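Local atomic coordinates of pentalenene synthase (Streptomyces chartreusis NRRL 3882, PDB entry 6Q4S), a protein that probably converts (2E,6E)-farnesyl diphosphate and water, with magnesium, into the bicyclic sesquiterpenol 7-epi-alpha-eudesmol by a 1,10-cyclization. Residues A[115-118]-A[119-122]; A[262-265]-A[266-270]. All coordinates share one frame; numbering follows the deposited sequence.

Both contacts are local and belong to an all-helical terpene synthase. Contact 1 is at the start of one helix, contact 2 within another. In contact 1, residues 115-118 lead out of a loop into helix 118-131. Contact 2 is a run of continuous turns in helix 252-284. Their centres are about 39 Å apart, on opposite sides of the chain's centre, and their nearest atoms are about 28 Å apart. Each still comes near a part of the likely active site. The side chain of Ile119 is about 8 Å from that of Asp80 in the DDXXD motif. In contact 2, the side chain of Thr263 is about 9 Å from that of Asn223, a probable magnesium ligand.

Contact 1: residues A[115-118]-A[119-122]; sequences VACP and ITLA
Thr120 turns its hydroxyl back toward the loop that leads into its helix and meets two backbone groups there. OG1 donates to the carbonyl O of Val115 at 2.5 Å, a short bond, with the donor tilted 19° from the carbonyl plane. The same OG1 accepts the N-H of Cys117 at 3.0 Å, at an angle of 158°. With chi1 60°, OG1 sits between the backbone N and the carbonyl carbon, within reach of both loop groups, and CG2 faces the Cys117 sulfur.

Cys117 is the N-cap of helix 118-131. Its SG lies over the start of the helix. It packs on CG2 of Ile119 at 3.5 Å, an apolar contact, with CG2 of Thr120 beyond at 3.9 Å. The Cys117 carbonyl O starts the helical bonding. It takes the N-H of Leu121 at 3.1 Å, almost straight, and a weak bond from the N-H of Thr120. Leu121 lays CG and CD1 beside that oxygen, with CD1 3.4 Å from Cys117 O. One residue on, Ala122 N bonds to Pro118 O at 2.9 Å.

Ile119 and Thr120 also pack on Val97 of helix 90-103, and Val115 N bonds to Glu100 of that helix. Val115 touches Arg99 of the second subunit.

The cap thus pairs Cys117 (N-cap) with Thr120 (N3): the N3 side chain accepts the N-cap N-H, one half of a capping box. Donating and accepting at once, that hydroxyl ties two loop residues to the first turn and fixes its own rotation.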
loop_
_atom_site.group_PDB
_atom_site.type_symbol
_atom_site.label_atom_id
_atom_site.label_comp_id
_atom_site.label_asym_id
_atom_site.label_seq_id
_atom_site.Cartn_x
_atom_site.Cartn_y
_atom_site.Cartn_z
ATOM N N VAL A 115 2.263 11.572 -14.002
ATOM C CA VAL A 115 2.305 13.016 -13.715
ATOM C C VAL A 115 3.813 13.385 -13.470
ATOM O O VAL A 115 4.370 12.999 -12.453
ATOM C CB VAL A 115 1.466 13.277 -12.454
ATOM C CG1 VAL A 115 1.469 14.733 -11.999
ATOM C CG2 VAL A 115 0.025 12.854 -12.699
ATOM N N ALA A 116 4.450 14.040 -14.437
ATOM C CA ALA A 116 5.879 14.452 -14.367
ATOM C C ALA A 116 5.991 15.904 -13.923
ATOM O O ALA A 116 5.555 16.822 -14.614
ATOM C CB ALA A 116 6.550 14.293 -15.728
ATOM N N CYS A 117 6.487 16.115 -12.722
ATOM C CA CYS A 117 6.794 17.452 -12.270
ATOM C C CYS A 117 8.022 17.272 -11.404
ATOM O O CYS A 117 8.416 16.137 -11.161
ATOM C CB CYS A 117 5.583 18.091 -11.594
ATOM S SG CYS A 117 5.047 17.393 -10.027
ATOM N N PRO A 118 8.665 18.365 -10.972
ATOM C CA PRO A 118 9.910 18.158 -10.238
ATOM C C PRO A 118 9.769 17.201 -9.039
ATOM O O PRO A 118 10.598 16.296 -8.870
ATOM C CB PRO A 118 10.267 19.591 -9.770
ATOM C CG PRO A 118 9.692 20.461 -10.833
ATOM C CD PRO A 118 8.415 19.790 -11.256
ATOM N N ILE A 119 8.747 17.382 -8.209
ATOM C CA ILE A 119 8.573 16.521 -7.034
ATOM C C ILE A 119 8.391 15.022 -7.376
ATOM O O ILE A 119 8.977 14.161 -6.707
ATOM C CB ILE A 119 7.476 17.028 -6.127
ATOM C CG1 ILE A 119 7.573 16.339 -4.763
ATOM C CG2 ILE A 119 6.092 16.761 -6.699
ATOM C CD1 ILE A 119 7.096 17.271 -3.684
ATOM N N THR A 120 7.670 14.702 -8.466
ATOM C CA THR A 120 7.348 13.287 -8.761
ATOM C C THR A 120 8.560 12.619 -9.348
ATOM O O THR A 120 8.847 11.474 -9.050
ATOM C CB THR A 120 6.102 13.117 -9.642
ATOM O OG1 THR A 120 6.229 13.758 -10.938
ATOM C CG2 THR A 120 4.902 13.682 -8.929
ATOM N N LEU A 121 9.308 13.367 -10.154
ATOM C CA LEU A 121 10.583 12.864 -10.665
ATOM C C LEU A 121 11.599 12.657 -9.575
ATOM O O LEU A 121 12.304 11.657 -9.596
ATOM C CB LEU A 121 11.137 13.825 -11.738
ATOM C CG LEU A 121 10.227 13.903 -12.991
ATOM C CD1 LEU A 121 10.496 15.220 -13.732
ATOM C CD2 LEU A 121 10.392 12.703 -13.918
ATOM N N ALA A 122 11.669 13.586 -8.631
ATOM C CA ALA A 122 12.548 13.476 -7.482
ATOM C C ALA A 122 12.199 12.265 -6.686
ATOM O O ALA A 122 13.080 11.481 -6.317
ATOM C CB ALA A 122 12.502 14.712 -6.623
#

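Contact 2: residues A[262-265]-A[266-270]; sequences MTIA and CLDEY
Asp268 lies alongside Ile264, one turn earlier on the helix, and both side chains point the same way. Its CB is 3.5 Å from the carbonyl O of Ile264. CG is anti to the carbonyl carbon (chi1 -61°), which folds the carboxylate back over that oxygen, with CG at 3.1 Å from Ile264 O. At the tip, OD1 is 3.4 Å and OD2 3.2 Å from Ile264 O, acceptor against acceptor, with no bond. OD2 also meets a methyl, Ile264 CG2, at 3.6 Å. The backbone N-H of Asp268 does bond to Ile264 O, at 2.8 Å. An alanine here would keep that backbone bond but is likely to leave the CG2 methyl of Ile264 without its carboxylate neighbour.

The backbone N-H groups of Cys266, Leu267 and Glu269 bond to O of Met262, Thr263 and Ala265. Glu269 carries its carboxylate to Arg210 of helix 206-228 in a salt bridge, while Thr263 OG1 bonds to Ala259 O. Thr263 and Cys266 pack on helix 206-228, Tyr270 on helix 288-313.

The backbone bonds hold these turns together. If ionised, the carboxylate would put negative charge beside Ile264 O, probably at some electrostatic cost that the Asp268 N-H bond would partly offset.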
loop_
_atom_site.group_PDB
_atom_site.type_symbol
_atom_site.label_atom_id
_atom_site.label_comp_id
_atom_site.label_asym_id
_atom_site.label_seq_id
_atom_site.Cartn_x
_atom_site.Cartn_y
_atom_site.Cartn_z
ATOM N N MET A 262 -1.684 15.792 27.966
ATOM C CA MET A 262 -2.024 14.749 26.963
ATOM C C MET A 262 -0.762 14.045 26.356
ATOM O O MET A 262 -0.722 12.812 26.157
ATOM C CB MET A 262 -2.781 15.420 25.826
ATOM C CG MET A 262 -4.205 15.843 26.195
ATOM S SD MET A 262 -5.163 16.363 24.752
ATOM C CE MET A 262 -5.473 14.801 23.910
ATOM N N THR A 263 0.235 14.879 26.095
ATOM C CA THR A 263 1.494 14.491 25.503
ATOM C C THR A 263 2.287 13.620 26.427
ATOM O O THR A 263 2.696 12.535 26.023
ATOM C CB THR A 263 2.304 15.696 25.091
ATOM O OG1 THR A 263 1.546 16.498 24.209
ATOM C CG2 THR A 263 3.574 15.286 24.375
ATOM N N ILE A 264 2.443 14.046 27.681
ATOM C CA ILE A 264 3.074 13.215 28.720
ATOM C C ILE A 264 2.326 11.904 28.988
ATOM O O ILE A 264 2.947 10.864 29.171
ATOM C CB ILE A 264 3.279 14.047 30.026
ATOM C CG1 ILE A 264 4.396 15.060 29.792
ATOM C CG2 ILE A 264 3.570 13.171 31.248
ATOM C CD1 ILE A 264 4.239 16.305 30.617
ATOM N N ALA A 265 0.995 11.923 28.980
ATOM C CA ALA A 265 0.211 10.693 29.065
ATOM C C ALA A 265 0.445 9.686 27.863
ATOM O O ALA A 265 0.440 8.478 28.084
ATOM C CB ALA A 265 -1.291 11.045 29.170
ATOM N N CYS A 266 0.553 10.176 26.621
ATOM C CA CYS A 266 0.927 9.325 25.431
ATOM C C CYS A 266 2.308 8.752 25.630
ATOM O O CYS A 266 2.486 7.557 25.473
ATOM C CB CYS A 266 0.973 10.135 24.133
ATOM S SG CYS A 266 -0.676 10.609 23.579
ATOM N N LEU A 267 3.254 9.644 25.956
ATOM C CA LEU A 267 4.640 9.255 26.289
ATOM C C LEU A 267 4.718 8.184 27.370
ATOM O O LEU A 267 5.339 7.124 27.162
ATOM C CB LEU A 267 5.459 10.470 26.659
ATOM C CG LEU A 267 6.966 10.310 26.806
ATOM C CD1 LEU A 267 7.711 9.799 25.566
ATOM C CD2 LEU A 267 7.535 11.658 27.215
ATOM N N ASP A 268 4.042 8.390 28.503
ATOM C CA ASP A 268 4.083 7.381 29.558
ATOM C C ASP A 268 3.479 6.065 29.184
ATOM O O ASP A 268 3.955 5.046 29.681
ATOM C CB ASP A 268 3.377 7.822 30.858
ATOM C CG ASP A 268 3.997 9.056 31.487
ATOM O OD1 ASP A 268 5.207 9.356 31.283
ATOM O OD2 ASP A 268 3.216 9.752 32.176
ATOM N N GLU A 269 2.420 6.044 28.380
ATOM C CA GLU A 269 1.900 4.773 27.930
ATOM C C GLU A 269 2.956 4.094 26.957
ATOM O O GLU A 269 3.130 2.875 26.999
ATOM C CB GLU A 269 0.537 4.897 27.254
ATOM C CG GLU A 269 -0.064 3.517 26.908
ATOM C CD GLU A 269 -1.331 3.530 26.036
ATOM O OE1 GLU A 269 -1.957 4.592 25.839
ATOM O OE2 GLU A 269 -1.723 2.447 25.514
ATOM N N TYR A 270 3.566 4.894 26.091
ATOM C CA TYR A 270 4.675 4.458 25.212
ATOM C C TYR A 270 5.795 3.797 26.043
ATOM O O TYR A 270 6.197 2.624 25.774
ATOM C CB TYR A 270 5.263 5.605 24.309
ATOM C CG TYR A 270 6.521 5.110 23.583
ATOM C CD1 TYR A 270 6.420 4.264 22.456
ATOM C CD2 TYR A 270 7.769 5.380 24.085
ATOM C CE1 TYR A 270 7.549 3.760 21.837
ATOM C CE2 TYR A 270 8.915 4.865 23.496
ATOM C CZ TYR A 270 8.815 4.046 22.377
ATOM O OH TYR A 270 9.971 3.540 21.796
#